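Local atomic coordinates of fumarase E (Shigella flexneri 2a str. 2457T, PDB entry 3C8G), a protein that probably catalyses the addition of water to fumarate to form malate, but not the reverse reaction. Residues D11-L16 / A162-L167; Q39-L44 / R75-L80; P108-D113 / R150-V155; N123-N128 / T157-A162. All blocks are in the same frame, centred on the assembly; numbering follows the deposited sequence.

Interaction 1. Residues D11-L16 / A162-L167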
loop_
_atom_site.group_PDB
_atom_site.type_symbol
_atom_site.label_atom_id
_atom_site.label_comp_id
_atom_site.label_asym_id
_atom_site.label_seq_id
_atom_site.Cartn_x
_atom_site.Cartn_y
_atom_site.Cartn_z
ATOM N N ASP A 11 -16.043 9.517 23.238
ATOM C CA ASP A 11 -15.526 8.247 23.743
ATOM C C ASP A 11 -14.016 8.088 23.495
ATOM O O ASP A 11 -13.379 7.199 24.069
ATOM C CB ASP A 11 -16.322 7.042 23.245
ATOM C CG ASP A 11 -16.703 7.160 21.808
ATOM O OD1 ASP A 11 -15.797 7.345 20.972
ATOM O OD2 ASP A 11 -17.912 7.068 21.512
ATOM N N VAL A 12 -13.453 8.960 22.656
ATOM C CA VAL A 12 -12.004 9.050 22.489
ATOM C C VAL A 12 -11.478 9.786 23.702
ATOM O O VAL A 12 -10.382 9.522 24.211
ATOM C CB VAL A 12 -11.609 9.797 21.189
ATOM C CG1 VAL A 12 -10.224 10.395 21.300
ATOM C CG2 VAL A 12 -11.665 8.866 20.002
ATOM N N LEU A 13 -12.302 10.715 24.153
ATOM C CA LEU A 13 -11.963 11.606 25.233
ATOM C C LEU A 13 -12.056 10.881 26.574
ATOM O O LEU A 13 -11.392 11.249 27.542
ATOM C CB LEU A 13 -12.942 12.763 25.193
ATOM C CG LEU A 13 -12.516 14.140 25.673
ATOM C CD1 LEU A 13 -11.281 14.614 24.889
ATOM C CD2 LEU A 13 -13.713 15.091 25.484
ATOM N N GLU A 14 -12.900 9.856 26.606
ATOM C CA GLU A 14 -13.114 9.007 27.765
ATOM C C GLU A 14 -11.958 8.052 27.906
ATOM O O GLU A 14 -11.367 7.903 28.983
ATOM C CB GLU A 14 -14.392 8.187 27.564
ATOM C CG GLU A 14 -14.600 7.054 28.572
ATOM C CD GLU A 14 -15.877 6.286 28.304
ATOM O OE1 GLU A 14 -16.845 6.498 29.068
ATOM O OE2 GLU A 14 -15.920 5.500 27.320
ATOM N N GLN A 15 -11.681 7.378 26.799
ATOM C CA GLN A 15 -10.540 6.499 26.674
ATOM C C GLN A 15 -9.243 7.179 27.101
ATOM O O GLN A 15 -8.466 6.589 27.826
ATOM C CB GLN A 15 -10.430 5.977 25.243
ATOM C CG GLN A 15 -11.229 4.710 24.978
ATOM C CD GLN A 15 -10.858 4.070 23.646
ATOM O OE1 GLN A 15 -11.654 4.058 22.715
ATOM N NE2 GLN A 15 -9.632 3.559 23.544
ATOM N N LEU A 16 -9.009 8.414 26.683
ATOM C CA LEU A 16 -7.723 9.025 26.982
ATOM C C LEU A 16 -7.639 9.552 28.401
ATOM O O LEU A 16 -6.560 9.592 28.982
ATOM C CB LEU A 16 -7.378 10.123 25.992
ATOM C CG LEU A 16 -7.070 9.642 24.589
ATOM C CD1 LEU A 16 -7.140 10.808 23.629
ATOM C CD2 LEU A 16 -5.728 9.034 24.549
ATOM N N ALA A 162 -4.045 17.315 20.974
ATOM C CA ALA A 162 -3.371 16.941 19.750
ATOM C C ALA A 162 -4.032 15.757 19.051
ATOM O O ALA A 162 -4.106 15.746 17.828
ATOM C CB ALA A 162 -1.923 16.610 20.014
ATOM N N VAL A 163 -4.498 14.752 19.799
ATOM C CA VAL A 163 -5.039 13.570 19.103
ATOM C C VAL A 163 -6.442 13.874 18.622
ATOM O O VAL A 163 -6.809 13.574 17.495
ATOM C CB VAL A 163 -4.874 12.150 19.843
ATOM C CG1 VAL A 163 -3.731 12.124 20.829
ATOM C CG2 VAL A 163 -6.106 11.690 20.481
ATOM N N THR A 164 -7.201 14.532 19.468
ATOM C CA THR A 164 -8.496 15.054 19.070
ATOM C C THR A 164 -8.432 15.896 17.797
ATOM O O THR A 164 -9.176 15.609 16.843
ATOM C CB THR A 164 -9.130 15.767 20.240
ATOM O OG1 THR A 164 -9.942 14.806 20.922
ATOM C CG2 THR A 164 -9.967 16.969 19.847
ATOM N N THR A 165 -7.540 16.890 17.748
ATOM C CA THR A 165 -7.500 17.728 16.566
ATOM C C THR A 165 -6.949 16.961 15.370
ATOM O O THR A 165 -7.410 17.148 14.244
ATOM C CB THR A 165 -6.910 19.193 16.761
ATOM O OG1 THR A 165 -5.973 19.511 15.715
ATOM C CG2 THR A 165 -6.252 19.385 18.067
ATOM N N THR A 166 -6.014 16.054 15.637
ATOM C CA THR A 166 -5.539 15.111 14.639
ATOM C C THR A 166 -6.682 14.287 14.074
ATOM O O THR A 166 -6.815 14.200 12.863
ATOM C CB THR A 166 -4.468 14.182 15.204
ATOM O OG1 THR A 166 -3.319 14.959 15.524
ATOM C CG2 THR A 166 -4.063 13.103 14.176
ATOM N N LEU A 167 -7.510 13.705 14.934
ATOM C CA LEU A 167 -8.685 12.969 14.487
ATOM C C LEU A 167 -9.658 13.806 13.629
ATOM O O LEU A 167 -10.293 13.299 12.718
ATOM C CB LEU A 167 -9.400 12.402 15.702
ATOM C CG LEU A 167 -9.225 10.936 16.127
ATOM C CD1 LEU A 167 -7.937 10.255 15.623
ATOM C CD2 LEU A 167 -9.378 10.803 17.619
#
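Ala162 O accepts two bonds from Thr166, which reach it from opposite faces of its carbonyl plane: the helical bond from the backbone N and a short one from Thr166 OG1, 2.6 Å away and tilted 27° from that plane. Spent on its own helix, this hydroxyl takes no part in the contact with residues 11-16, which is built almost wholly from aliphatic carbon. Val12 and Leu167 meet tip to tip, Leu167 CD2 lying 3.8 Å from Val12 CG1 and equally near Val12 CG2. The arrangement is a pairing of two nearly antiparallel helices in an all-helical fold, 9-18 lying against 148-169; the short segments run at 153° to each other, with their axes 10.8 Å apart. One turn beyond Val12, Leu16 lies obliquely across Val163, and its CD1 comes within 3.4 Å of Val163 CG2. With CG anti to the carbonyl carbon (chi1 -69°), Leu16 extends toward the other helix. Toward the exposed margin, Leu13 CD1 passes 4.2 Å from Thr164 OG1 without bonding to it. Ile32 of helix 29-40 touches both Val12 and Leu167, while Phe94 of helix 87-104 packs on Val163.

Interaction 2. Residues Q39-L44 / R75-L80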
loop_
_atom_site.group_PDB
_atom_site.type_symbol
_atom_site.label_atom_id
_atom_site.label_comp_id
_atom_site.label_asym_id
_atom_site.label_seq_id
_atom_site.Cartn_x
_atom_site.Cartn_y
_atom_site.Cartn_z
ATOM N N GLN A 39 -9.833 4.438 9.143
ATOM C CA GLN A 39 -11.158 4.887 8.736
ATOM C C GLN A 39 -11.142 5.921 7.607
ATOM O O GLN A 39 -12.157 6.144 6.953
ATOM C CB GLN A 39 -11.922 5.481 9.918
ATOM C CG GLN A 39 -12.472 4.463 10.905
ATOM C CD GLN A 39 -12.982 5.116 12.210
ATOM O OE1 GLN A 39 -13.281 6.318 12.240
ATOM N NE2 GLN A 39 -13.085 4.319 13.276
ATOM N N PHE A 40 -9.999 6.573 7.419
ATOM C CA PHE A 40 -9.809 7.572 6.373
ATOM C C PHE A 40 -9.421 6.894 5.058
ATOM O O PHE A 40 -9.670 7.431 3.985
ATOM C CB PHE A 40 -8.686 8.519 6.783
ATOM C CG PHE A 40 -8.334 9.532 5.746
ATOM C CD1 PHE A 40 -7.390 9.241 4.772
ATOM C CD2 PHE A 40 -8.945 10.777 5.746
ATOM C CE1 PHE A 40 -7.072 10.173 3.785
ATOM C CE2 PHE A 40 -8.628 11.743 4.784
ATOM C CZ PHE A 40 -7.696 11.449 3.809
ATOM N N LEU A 41 -8.829 5.710 5.154
ATOM C CA LEU A 41 -8.258 5.037 3.996
ATOM C C LEU A 41 -9.223 4.839 2.840
ATOM O O LEU A 41 -8.878 5.160 1.716
ATOM C CB LEU A 41 -7.603 3.734 4.411
ATOM C CG LEU A 41 -6.079 3.779 4.548
ATOM C CD1 LEU A 41 -5.556 5.171 4.745
ATOM C CD2 LEU A 41 -5.607 2.833 5.631
ATOM N N PRO A 42 -10.463 4.398 3.108
ATOM C CA PRO A 42 -11.393 4.307 1.945
ATOM C C PRO A 42 -11.592 5.611 1.116
ATOM O O PRO A 42 -11.950 5.517 -0.047
ATOM C CB PRO A 42 -12.725 3.891 2.572
ATOM C CG PRO A 42 -12.381 3.323 3.915
ATOM C CD PRO A 42 -11.096 3.987 4.378
ATOM N N SER A 43 -11.357 6.806 1.654
ATOM C CA SER A 43 -11.530 8.005 0.838
ATOM C C SER A 43 -10.409 8.185 -0.183
ATOM O O SER A 43 -10.536 8.950 -1.141
ATOM C CB SER A 43 -11.741 9.264 1.695
ATOM O OG SER A 43 -10.651 9.533 2.567
ATOM N N LEU A 44 -9.320 7.460 -0.016
ATOM C CA LEU A 44 -8.289 7.401 -1.049
ATOM C C LEU A 44 -8.705 6.729 -2.358
ATOM O O LEU A 44 -8.064 6.900 -3.380
ATOM C CB LEU A 44 -7.097 6.597 -0.512
ATOM C CG LEU A 44 -5.938 7.293 0.218
ATOM C CD1 LEU A 44 -6.220 8.714 0.641
ATOM C CD2 LEU A 44 -5.414 6.389 1.371
ATOM N N ARG A 75 2.328 7.066 5.140
ATOM C CA ARG A 75 3.146 7.259 3.947
ATOM C C ARG A 75 2.322 7.256 2.645
ATOM O O ARG A 75 2.572 8.090 1.789
ATOM C CB ARG A 75 4.325 6.274 3.901
ATOM C CG ARG A 75 5.326 6.598 4.986
ATOM C CD ARG A 75 6.641 5.921 4.784
ATOM N NE ARG A 75 6.753 4.569 5.306
ATOM C CZ ARG A 75 7.449 4.213 6.393
ATOM N NH1 ARG A 75 8.075 5.127 7.139
ATOM N NH2 ARG A 75 7.496 2.926 6.741
ATOM N N LEU A 76 1.340 6.353 2.535
ATOM C CA LEU A 76 0.447 6.297 1.387
ATOM C C LEU A 76 -0.365 7.614 1.293
ATOM O O LEU A 76 -0.376 8.273 0.240
ATOM C CB LEU A 76 -0.456 5.066 1.484
ATOM C CG LEU A 76 -1.077 4.222 0.329
ATOM C CD1 LEU A 76 -2.586 4.206 0.343
ATOM C CD2 LEU A 76 -0.550 4.479 -1.092
ATOM N N ILE A 77 -1.006 8.036 2.384
ATOM C CA ILE A 77 -1.866 9.227 2.321
ATOM C C ILE A 77 -1.014 10.429 1.921
ATOM O O ILE A 77 -1.408 11.268 1.093
ATOM C CB ILE A 77 -2.558 9.518 3.642
ATOM C CG1 ILE A 77 -3.472 8.356 4.059
ATOM C CG2 ILE A 77 -3.319 10.889 3.573
ATOM C CD1 ILE A 77 -4.067 8.501 5.501
ATOM N N TYR A 78 0.160 10.512 2.522
ATOM C CA TYR A 78 1.077 11.586 2.236
ATOM C C TYR A 78 1.525 11.522 0.775
ATOM O O TYR A 78 1.501 12.523 0.078
ATOM C CB TYR A 78 2.270 11.486 3.185
ATOM C CG TYR A 78 3.039 12.760 3.352
ATOM C CD1 TYR A 78 2.400 13.984 3.326
ATOM C CD2 TYR A 78 4.415 12.731 3.542
ATOM C CE1 TYR A 78 3.112 15.167 3.468
ATOM C CE2 TYR A 78 5.146 13.901 3.690
ATOM C CZ TYR A 78 4.492 15.115 3.652
ATOM O OH TYR A 78 5.219 16.277 3.808
ATOM N N ALA A 79 1.897 10.333 0.319
ATOM C CA ALA A 79 2.384 10.143 -1.062
ATOM C C ALA A 79 1.312 10.395 -2.139
ATOM O O ALA A 79 1.636 10.636 -3.313
ATOM C CB ALA A 79 3.014 8.762 -1.232
ATOM N N LEU A 80 0.041 10.343 -1.751
ATOM C CA LEU A 80 -1.023 10.603 -2.707
ATOM C C LEU A 80 -1.390 12.092 -2.733
ATOM O O LEU A 80 -2.263 12.520 -3.482
ATOM C CB LEU A 80 -2.252 9.705 -2.462
ATOM C CG LEU A 80 -2.087 8.199 -2.706
ATOM C CD1 LEU A 80 -3.232 7.410 -2.111
ATOM C CD2 LEU A 80 -1.919 7.845 -4.175
#
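The C-terminal part of helix 29-40 and the helically wound residues that follow it pack against residues 76-80, at the end of helix 70-79. Ile77 is the side chain that Phe40, Leu41 and Leu44 all touch, and it crosses Leu41 and Leu44 at about a right angle. Its CD1 lies 3.5 Å from Phe40 CD1, approaching the ring obliquely, and 3.7 Å from Leu41 CD1. Phe40 presents its ring to Ile77 because CG stands anti to the backbone N (chi1 176°). The ring also has Ser43 OG 3.6 Å above its plane, over the centre, while the same hydroxyl donates to Phe40 O at 2.7 Å, in the carbonyl plane. Phe40 O therefore takes two bonds from Ser43, one from OG and one from the backbone N, which hold this turn together. Leu44 spans the rest of the contact. Its CD2 sits 3.7 Å from Leu76 CD1, and its CG is 3.6 Å from Leu80 CD1. Leu61 and Met83, from flanking loops, pack on Leu41 and Ile77 respectively. The same region faces the dimer partner: Leu76 packs on Phe45 of the second subunit, and Leu80, just past the helix, on Leu44 of the second subunit.

Interaction 3. Residues P108-D113 / R150-V155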
loop_
_atom_site.group_PDB
_atom_site.type_symbol
_atom_site.label_atom_id
_atom_site.label_comp_id
_atom_site.label_asym_id
_atom_site.label_seq_id
_atom_site.Cartn_x
_atom_site.Cartn_y
_atom_site.Cartn_z
ATOM N N PRO A 108 9.313 7.318 31.121
ATOM C CA PRO A 108 9.016 8.760 31.066
ATOM C C PRO A 108 7.560 9.089 31.372
ATOM O O PRO A 108 6.675 8.520 30.749
ATOM C CB PRO A 108 9.282 9.096 29.602
ATOM C CG PRO A 108 10.320 8.172 29.192
ATOM C CD PRO A 108 9.951 6.872 29.870
ATOM N N GLY A 109 7.303 9.999 32.304
ATOM C CA GLY A 109 5.920 10.428 32.585
ATOM C C GLY A 109 5.500 11.703 31.867
ATOM O O GLY A 109 6.250 12.235 31.055
ATOM N N PHE A 110 4.311 12.218 32.178
ATOM C CA PHE A 110 3.812 13.435 31.517
ATOM C C PHE A 110 4.713 14.633 31.683
ATOM O O PHE A 110 4.829 15.453 30.779
ATOM C CB PHE A 110 2.401 13.792 31.984
ATOM C CG PHE A 110 1.369 12.772 31.601
ATOM C CD1 PHE A 110 0.690 12.042 32.590
ATOM C CD2 PHE A 110 1.103 12.504 30.244
ATOM C CE1 PHE A 110 -0.249 11.090 32.239
ATOM C CE2 PHE A 110 0.160 11.570 29.880
ATOM C CZ PHE A 110 -0.522 10.858 30.872
ATOM N N ALA A 111 5.377 14.696 32.825
ATOM C CA ALA A 111 6.097 15.875 33.286
ATOM C C ALA A 111 7.609 15.820 33.013
ATOM O O ALA A 111 8.348 16.654 33.487
ATOM C CB ALA A 111 5.831 16.054 34.779
ATOM N N ASP A 112 8.078 14.851 32.239
ATOM C CA ASP A 112 9.522 14.721 31.997
ATOM C C ASP A 112 10.118 15.601 30.890
ATOM O O ASP A 112 9.411 16.066 29.975
ATOM C CB ASP A 112 9.903 13.247 31.776
ATOM C CG ASP A 112 9.868 12.434 33.073
ATOM O OD1 ASP A 112 10.104 13.017 34.162
ATOM O OD2 ASP A 112 9.602 11.213 33.007
ATOM N N ASP A 113 11.433 15.814 30.990
ATOM C CA ASP A 113 12.215 16.485 29.960
ATOM C C ASP A 113 11.913 15.917 28.598
ATOM O O ASP A 113 11.657 16.672 27.648
ATOM C CB ASP A 113 13.718 16.327 30.220
ATOM C CG ASP A 113 14.246 17.324 31.224
ATOM O OD1 ASP A 113 15.442 17.218 31.623
ATOM O OD2 ASP A 113 13.457 18.219 31.620
ATOM N N ARG A 150 -0.594 19.196 38.730
ATOM C CA ARG A 150 -1.312 20.134 37.886
ATOM C C ARG A 150 -0.674 20.204 36.503
ATOM O O ARG A 150 -1.378 20.127 35.494
ATOM C CB ARG A 150 -1.385 21.533 38.519
ATOM C CG ARG A 150 -2.312 22.508 37.761
ATOM C CD ARG A 150 -2.351 23.906 38.389
ATOM N NE ARG A 150 -2.264 23.876 39.853
ATOM C CZ ARG A 150 -3.210 23.391 40.666
ATOM N NH1 ARG A 150 -4.342 22.877 40.166
ATOM N NH2 ARG A 150 -3.017 23.422 41.984
ATOM N N PHE A 151 0.655 20.337 36.465
ATOM C CA PHE A 151 1.390 20.464 35.215
ATOM C C PHE A 151 1.217 19.182 34.405
ATOM O O PHE A 151 1.081 19.212 33.193
ATOM C CB PHE A 151 2.878 20.741 35.458
ATOM C CG PHE A 151 3.702 20.725 34.194
ATOM C CD1 PHE A 151 4.568 19.656 33.918
ATOM C CD2 PHE A 151 3.578 21.749 33.243
ATOM C CE1 PHE A 151 5.330 19.630 32.724
ATOM C CE2 PHE A 151 4.325 21.728 32.047
ATOM C CZ PHE A 151 5.206 20.679 31.797
ATOM N N SER A 152 1.204 18.068 35.115
ATOM C CA SER A 152 1.041 16.770 34.532
ATOM C C SER A 152 -0.319 16.665 33.865
ATOM O O SER A 152 -0.410 16.233 32.712
ATOM C CB SER A 152 1.157 15.727 35.624
ATOM O OG SER A 152 1.976 14.684 35.182
ATOM N N GLY A 153 -1.358 17.070 34.595
ATOM C CA GLY A 153 -2.715 17.062 34.086
ATOM C C GLY A 153 -2.851 17.940 32.862
ATOM O O GLY A 153 -3.616 17.628 31.948
HETATM N N MSE A 154 -2.103 19.039 32.834
HETATM C CA MSE A 154 -2.213 19.977 31.728
HETATM C C MSE A 154 -1.500 19.432 30.503
HETATM O O MSE A 154 -1.964 19.629 29.364
HETATM C CB MSE A 154 -1.664 21.350 32.084
HETATM C CG MSE A 154 -2.228 22.441 31.169
HETATM SE SE MSE A 154 -4.023 23.110 31.663
HETATM C CE MSE A 154 -4.937 21.452 32.346
ATOM N N VAL A 155 -0.384 18.744 30.748
ATOM C CA VAL A 155 0.318 18.062 29.697
ATOM C C VAL A 155 -0.636 17.025 29.069
ATOM O O VAL A 155 -0.818 17.010 27.859
ATOM C CB VAL A 155 1.649 17.427 30.203
ATOM C CG1 VAL A 155 2.228 16.493 29.152
ATOM C CG2 VAL A 155 2.667 18.489 30.527
#
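Ala111 meets the Phe151 ring at its rim, its CB in the ring plane and 3.9 Å from Phe151 CD1. A face of the same ring takes Val155 CG2, 3.5 Å above the plane and offset toward the rim, so the aromatic group is held on two sides. A chi1 of 174°, with CG opposite the backbone N, brings the end of Phe151 nearer the loop than the direction of its CB would suggest. Phe110 is set differently: its CB faces helix 148-169, with Ser152 OG 3.3 Å from Phe110 CB and at the ring edge near the plane, whereas the ring itself runs away from residues 150-155 to reach Leu159 and Lys156 farther along that helix. Val155 packs on the Phe110 backbone, its CG1 3.2 Å from Phe110 O and 3.9 Å from Phe110 CB. No hydrogen bond joins the two segments. The loop is shaped internally: Gly109 N donates to Asp112 OD2 at 2.7 Å (N-H...O 155°), approaching it from above the carboxylate plane. The arrangement is a type I beta turn, Gly109 to Asp112, leading into helix 113-120 and laid by its two central residues, Phe110 and Ala111, on the flank of the long helix 148-169.

Interaction 4. Residues N123-N128 / T157-A162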
loop_
_atom_site.group_PDB
_atom_site.type_symbol
_atom_site.label_atom_id
_atom_site.label_comp_id
_atom_site.label_asym_id
_atom_site.label_seq_id
_atom_site.Cartn_x
_atom_site.Cartn_y
_atom_site.Cartn_z
ATOM N N ASN A 123 2.930 20.024 16.255
ATOM C CA ASN A 123 2.383 21.264 15.672
ATOM C C ASN A 123 1.006 21.658 16.157
ATOM O O ASN A 123 0.672 22.858 16.199
ATOM C CB ASN A 123 2.319 21.178 14.159
ATOM C CG ASN A 123 3.666 21.249 13.523
ATOM O OD1 ASN A 123 4.114 20.281 12.923
ATOM N ND2 ASN A 123 4.323 22.404 13.628
ATOM N N SER A 124 0.186 20.682 16.505
ATOM C CA SER A 124 -1.155 21.038 16.905
ATOM C C SER A 124 -1.166 21.576 18.346
ATOM O O SER A 124 -2.123 22.245 18.769
ATOM C CB SER A 124 -2.080 19.860 16.776
ATOM O OG SER A 124 -1.782 18.991 17.832
ATOM N N ILE A 125 -0.109 21.285 19.096
ATOM C CA ILE A 125 -0.000 21.833 20.412
ATOM C C ILE A 125 0.643 23.204 20.261
ATOM O O ILE A 125 0.061 24.213 20.645
ATOM C CB ILE A 125 0.760 20.928 21.390
ATOM C CG1 ILE A 125 -0.056 19.660 21.649
ATOM C CG2 ILE A 125 1.035 21.679 22.674
ATOM C CD1 ILE A 125 0.700 18.558 22.410
ATOM N N THR A 126 1.816 23.256 19.659
ATOM C CA THR A 126 2.552 24.497 19.727
ATOM C C THR A 126 1.854 25.562 18.911
ATOM O O THR A 126 2.030 26.715 19.186
ATOM C CB THR A 126 4.014 24.362 19.276
ATOM O OG1 THR A 126 4.037 24.059 17.879
ATOM C CG2 THR A 126 4.741 23.248 20.048
ATOM N N ARG A 127 1.042 25.208 17.921
ATOM C CA ARG A 127 0.377 26.281 17.152
ATOM C C ARG A 127 -0.869 26.905 17.792
ATOM O O ARG A 127 -1.279 27.987 17.383
ATOM C CB ARG A 127 0.194 25.897 15.670
ATOM C CG ARG A 127 1.561 26.024 14.920
ATOM C CD ARG A 127 1.850 24.996 13.817
ATOM N NE ARG A 127 0.811 24.962 12.792
ATOM C CZ ARG A 127 1.006 24.596 11.525
ATOM N NH1 ARG A 127 -0.018 24.604 10.675
ATOM N NH2 ARG A 127 2.221 24.240 11.105
ATOM N N ASN A 128 -1.449 26.246 18.798
ATOM C CA ASN A 128 -2.486 26.846 19.656
ATOM C C ASN A 128 -1.798 27.739 20.689
ATOM O O ASN A 128 -1.282 27.234 21.697
ATOM C CB ASN A 128 -3.321 25.739 20.351
ATOM C CG ASN A 128 -4.345 26.285 21.388
ATOM O OD1 ASN A 128 -4.320 27.453 21.824
ATOM N ND2 ASN A 128 -5.246 25.418 21.783
ATOM N N THR A 157 -3.889 17.089 29.005
ATOM C CA THR A 157 -4.876 17.894 28.273
ATOM C C THR A 157 -4.377 18.239 26.875
ATOM O O THR A 157 -5.067 18.024 25.889
ATOM C CB THR A 157 -5.196 19.239 29.012
ATOM O OG1 THR A 157 -5.948 18.958 30.174
ATOM C CG2 THR A 157 -6.022 20.253 28.133
ATOM N N ALA A 158 -3.175 18.786 26.810
ATOM C CA ALA A 158 -2.565 19.209 25.588
ATOM C C ALA A 158 -2.446 18.040 24.591
ATOM O O ALA A 158 -2.859 18.145 23.422
ATOM C CB ALA A 158 -1.198 19.824 25.898
ATOM N N LEU A 159 -1.885 16.933 25.061
ATOM C CA LEU A 159 -1.742 15.733 24.258
ATOM C C LEU A 159 -3.111 15.195 23.770
ATOM O O LEU A 159 -3.230 14.689 22.650
ATOM C CB LEU A 159 -1.095 14.675 25.128
ATOM C CG LEU A 159 0.315 14.194 24.959
ATOM C CD1 LEU A 159 1.195 15.214 24.263
ATOM C CD2 LEU A 159 0.775 13.796 26.389
ATOM N N THR A 160 -4.128 15.289 24.630
ATOM C CA THR A 160 -5.452 14.816 24.263
ATOM C C THR A 160 -5.941 15.752 23.187
ATOM O O THR A 160 -6.590 15.334 22.219
ATOM C CB THR A 160 -6.388 14.781 25.489
ATOM O OG1 THR A 160 -5.785 13.948 26.471
ATOM C CG2 THR A 160 -7.736 14.209 25.162
ATOM N N LEU A 161 -5.569 17.014 23.301
ATOM C CA LEU A 161 -6.020 17.943 22.314
ATOM C C LEU A 161 -5.341 17.607 20.973
ATOM O O LEU A 161 -6.016 17.561 19.950
ATOM C CB LEU A 161 -5.810 19.370 22.781
ATOM C CG LEU A 161 -6.297 20.600 21.959
ATOM C CD1 LEU A 161 -5.312 20.838 20.777
ATOM C CD2 LEU A 161 -7.824 20.626 21.529
ATOM N N ALA A 162 -4.045 17.315 20.974
ATOM C CA ALA A 162 -3.371 16.941 19.750
ATOM C C ALA A 162 -4.032 15.757 19.051
ATOM O O ALA A 162 -4.106 15.746 17.828
ATOM C CB ALA A 162 -1.923 16.610 20.014
#
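Ile125 lies over the small side chains of Ala158 and Ala162, which stand one turn apart on the long helix 148-169. This is close helix-to-helix packing within the all-helical fold: the short helix 123-126 rests on an alanine-lined patch, and the nearest backbones, at Ser124 and Ala162, have their CA atoms only 5.5 Å apart. Ile125 CG1 is 3.6 Å from Ala158 O and 3.9 Å from Ala162 CB. With CG1 anti to the carbonyl carbon (chi1 -67°) and the chain extended beyond it (chi2 170°), CD1 is carried toward the long helix, reaching 3.9 Å from Leu159 CD1. Leu159 starts from the other side of its helix, its CB directed away from residues 123-128, but its end turns back to cross Ile125 at a slant. Leu161 closes the outer margin, with CD1 4.0 Å from Ser124 O. Not one hydrogen bond crosses between the segments.

Neighbouring elements position the short helix: Asp90 of helix 87-104 accepts from Asn123 N through OD1 and from Ser124 N through OD2, and Arg127 forms a cation-pi contact with Trp86. At the other end, Asn128 is the N-cap of helix 129-134, its OD1 accepting from Leu131 N. Leu131 in turn packs on both Ile125 and Ala158, so the following helix seals one flank of the same apolar patch. Where the two backbones approach most closely, Ser124 OG, brought forward by a chi1 of 74°, presses against Ala162 at 3.2 Å from its CA and likewise from its CB.

Overall arrangement
From the N terminus, helix 9-18 opens the longest loop, which interaction 1 closes only when helix 148-169 arrives; the other three contacts all fall within that span. Interaction 2 comes first, joining the end of helix 29-40 to helix 70-79 beside the dimer partner, and it closes before interactions 3 and 4 open. These two cross, because 108-113 and then 123-128 find their partners on helix 148-169 in the same order. That helix thus carries interactions 3, 4 and 1 in succession. Interactions 1 and 4 share Ala162 and touch through Thr160, while Phe110 meets Leu159 between interactions 3 and 4. Interactions 2 and 3, with centres about 33 Å apart, lie on opposite sides of the chain's centre.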